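Local coordinates for protein putative acetyl/propionyl-CoA carboxylase, alpha subunit (Methylibium petroleiphilum, PDB 2O1Q) that is probably a zinc-binding cupin-fold dioxygenase acting on acetylacetone, though its substrate and reaction remain putative, at residues A24-G29 with L121-P126. Residues are numbered along the deposited sequence; the frame is centred on the assembly and turned at random.
Sequences AAFSTG and LTFVKP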
ATOM      1  N   ALA A  24     -18.134  11.213  20.003  1.00 19.18           N
ATOM      2  CA  ALA A  24     -19.440  10.641  20.298  1.00 18.01           C
ATOM      3  C   ALA A  24     -20.252  10.331  19.056  1.00 19.64           C
ATOM      4  O   ALA A  24     -21.148   9.509  19.110  1.00 22.88           O
ATOM      5  CB  ALA A  24     -20.242  11.577  21.208  1.00 17.78           C
ATOM      6  N   ALA A  25     -19.960  10.998  17.958  1.00 23.01           N
ATOM      7  CA  ALA A  25     -20.687  10.752  16.729  1.00 19.99           C
ATOM      8  C   ALA A  25     -20.447   9.334  16.235  1.00 21.35           C
ATOM      9  O   ALA A  25     -21.263   8.807  15.495  1.00 24.97           O
ATOM     10  CB  ALA A  25     -20.303  11.763  15.637  1.00 23.61           C
ATOM     11  N   PHE A  26     -19.329   8.724  16.643  1.00 20.57           N
ATOM     12  CA  PHE A  26     -18.883   7.456  16.069  1.00 21.25           C
ATOM     13  C   PHE A  26     -18.641   6.370  17.116  1.00 20.43           C
ATOM     14  O   PHE A  26     -18.082   5.322  16.798  1.00 22.29           O
ATOM     15  CB  PHE A  26     -17.590   7.679  15.242  1.00 20.94           C
ATOM     16  CG  PHE A  26     -17.737   8.701  14.126  1.00 25.67           C
ATOM     17  CD1 PHE A  26     -18.723   8.578  13.196  1.00 25.03           C
ATOM     18  CD2 PHE A  26     -16.825   9.740  13.988  1.00 26.44           C
ATOM     19  CE1 PHE A  26     -18.867   9.512  12.165  1.00 27.98           C
ATOM     20  CE2 PHE A  26     -16.951  10.677  12.962  1.00 27.29           C
ATOM     21  CZ  PHE A  26     -17.986  10.560  12.048  1.00 26.17           C
ATOM     22  N   SER A  27     -19.096   6.584  18.346  1.00 19.67           N
ATOM     23  CA  SER A  27     -18.901   5.615  19.407  1.00 20.15           C
ATOM     24  C   SER A  27     -19.802   5.918  20.547  1.00 20.09           C
ATOM     25  O   SER A  27     -20.381   6.998  20.610  1.00 19.01           O
ATOM     26  CB  SER A  27     -17.478   5.694  19.920  1.00 19.78           C
ATOM     27  OG  SER A  27     -17.229   6.945  20.578  1.00 23.09           O
ATOM     28  N   THR A  28     -19.971   4.943  21.436  0.50 19.15           N
ATOM     29  CA  THR A  28     -20.703   5.164  22.678  0.50 18.82           C
ATOM     30  C   THR A  28     -19.918   4.512  23.805  0.50 15.69           C
ATOM     31  O   THR A  28     -19.085   3.640  23.574  0.50 13.70           O
ATOM     32  CB  THR A  28     -22.157   4.617  22.659  0.50 18.77           C
ATOM     33  OG1 THR A  28     -22.239   3.316  23.263  0.50 26.74           O
ATOM     34  CG2 THR A  28     -22.741   4.594  21.261  0.50 15.42           C
ATOM     35  N   GLY A  29     -20.141   4.970  25.023  1.00 15.49           N
ATOM     36  CA  GLY A  29     -19.693   4.272  26.188  1.00 14.90           C
ATOM     37  C   GLY A  29     -18.410   4.735  26.729  1.00 15.44           C
ATOM     38  O   GLY A  29     -17.873   4.098  27.627  1.00 15.39           O
ATOM     39  N   LEU A 121     -12.506   4.739   7.179  1.00 17.98           N
ATOM     40  CA  LEU A 121     -13.693   3.988   7.551  1.00 16.97           C
ATOM     41  C   LEU A 121     -14.897   4.730   6.976  1.00 16.11           C
ATOM     42  O   LEU A 121     -15.013   5.982   7.137  1.00 18.30           O
ATOM     43  CB  LEU A 121     -13.831   3.855   9.071  1.00 16.48           C
ATOM     44  CG  LEU A 121     -12.632   3.270   9.807  1.00 19.50           C
ATOM     45  CD1 LEU A 121     -12.898   3.112  11.311  1.00 25.72           C
ATOM     46  CD2 LEU A 121     -12.191   1.975   9.148  1.00 19.12           C
ATOM     47  N   THR A 122     -15.806   3.972   6.367  1.00 17.41           N
ATOM     48  CA  THR A 122     -17.101   4.494   5.941  1.00 14.85           C
ATOM     49  C   THR A 122     -18.121   4.171   7.045  1.00 16.38           C
ATOM     50  O   THR A 122     -18.502   3.025   7.228  1.00 16.93           O
ATOM     51  CB  THR A 122     -17.546   3.936   4.608  1.00 16.98           C
ATOM     52  OG1 THR A 122     -16.515   4.198   3.647  1.00 19.60           O
ATOM     53  CG2 THR A 122     -18.869   4.565   4.178  1.00 18.67           C
ATOM     54  N   PHE A 123     -18.554   5.204   7.759  1.00 15.68           N
ATOM     55  CA  PHE A 123     -19.619   5.021   8.712  1.00 18.17           C
ATOM     56  C   PHE A 123     -20.929   5.031   7.956  1.00 18.07           C
ATOM     57  O   PHE A 123     -21.126   5.890   7.080  1.00 19.45           O
ATOM     58  CB  PHE A 123     -19.586   6.066   9.848  1.00 15.50           C
ATOM     59  CG  PHE A 123     -18.439   5.861  10.818  1.00 15.16           C
ATOM     60  CD1 PHE A 123     -17.190   6.432  10.535  1.00 20.78           C
ATOM     61  CD2 PHE A 123     -18.575   5.108  11.935  1.00 20.33           C
ATOM     62  CE1 PHE A 123     -16.088   6.207  11.368  1.00 21.39           C
ATOM     63  CE2 PHE A 123     -17.484   4.880  12.797  1.00 18.33           C
ATOM     64  CZ  PHE A 123     -16.231   5.446  12.494  1.00 17.56           C
ATOM     65  N   VAL A 124     -21.779   4.040   8.273  1.00 16.41           N
ATOM     66  CA  VAL A 124     -22.981   3.744   7.496  1.00 19.04           C
ATOM     67  C   VAL A 124     -24.243   3.759   8.332  1.00 21.33           C
ATOM     68  O   VAL A 124     -24.222   3.610   9.541  1.00 23.87           O
ATOM     69  CB  VAL A 124     -22.859   2.397   6.746  1.00 16.28           C
ATOM     70  CG1 VAL A 124     -21.720   2.487   5.708  1.00 19.12           C
ATOM     71  CG2 VAL A 124     -22.691   1.206   7.695  1.00 21.15           C
ATOM     72  N   LYS A 125     -25.332   4.025   7.622  1.00 26.00           N
ATOM     73  CA  LYS A 125     -26.695   3.906   8.134  1.00 28.54           C
ATOM     74  C   LYS A 125     -27.084   2.447   8.050  1.00 28.46           C
ATOM     75  O   LYS A 125     -26.394   1.659   7.376  1.00 26.08           O
ATOM     76  CB  LYS A 125     -27.643   4.744   7.266  1.00 27.97           C
ATOM     77  CG  LYS A 125     -27.416   6.226   7.374  1.00 25.70           C
ATOM     78  CD  LYS A 125     -28.363   7.031   6.471  1.00 32.50           C
ATOM     79  CE  LYS A 125     -27.689   8.291   5.917  1.00 38.29           C
ATOM     80  NZ  LYS A 125     -28.511   8.976   4.882  1.00 45.55           N
ATOM     81  N   PRO A 126     -28.174   2.059   8.751  1.00 32.47           N
ATOM     82  CA  PRO A 126     -28.639   0.668   8.676  1.00 36.11           C
ATOM     83  C   PRO A 126     -28.779   0.124   7.258  1.00 37.52           C
ATOM     84  O   PRO A 126     -28.413  -1.025   7.014  1.00 39.32           O
ATOM     85  CB  PRO A 126     -29.976   0.705   9.408  1.00 34.44           C
ATOM     86  CG  PRO A 126     -29.821   1.816  10.399  1.00 34.18           C
ATOM     87  CD  PRO A 126     -28.980   2.859   9.692  1.00 34.17           C
TER
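Phe26 and Phe123 stack face to face in this cupin-like beta fold, joining residues 24-29 to 121-126; strands 27-28 and 121-124 are both antiparallel partners of strand 55-62. The ring centroids are 4.2 Å apart and the planes are tilted by 25°, so the overlap is uneven. Packing is tight at one ring corner, where Phe26 CD1 sits over the middle of the Phe123 face. Behind it, Phe26 CB approaches the Phe123 rim, 3.7 Å from Phe123 CE2, as an off-centre CH-pi contact. Both rings have CG anti to the carbonyl carbon (chi1 -57° in Phe26, -71° in Phe123), which turns each beside its own backbone N and toward the other ring. The Phe123 side is buried: its ring also meets His60, a zinc ligand together with His62 and His102, and packs on Ala58. The Phe26 side is partly exposed; its side chain packs further on Ala132 and Ile134, its far face carries Ala25 CB, and an acetate, probably from the crystallisation liquor, lies about 4 Å from its side chain. Phe123 therefore links the outer ring to the metal site as a second-shell residue. The closest approach is Phe26 CD1 to Phe123 CG, at 3.6 Å.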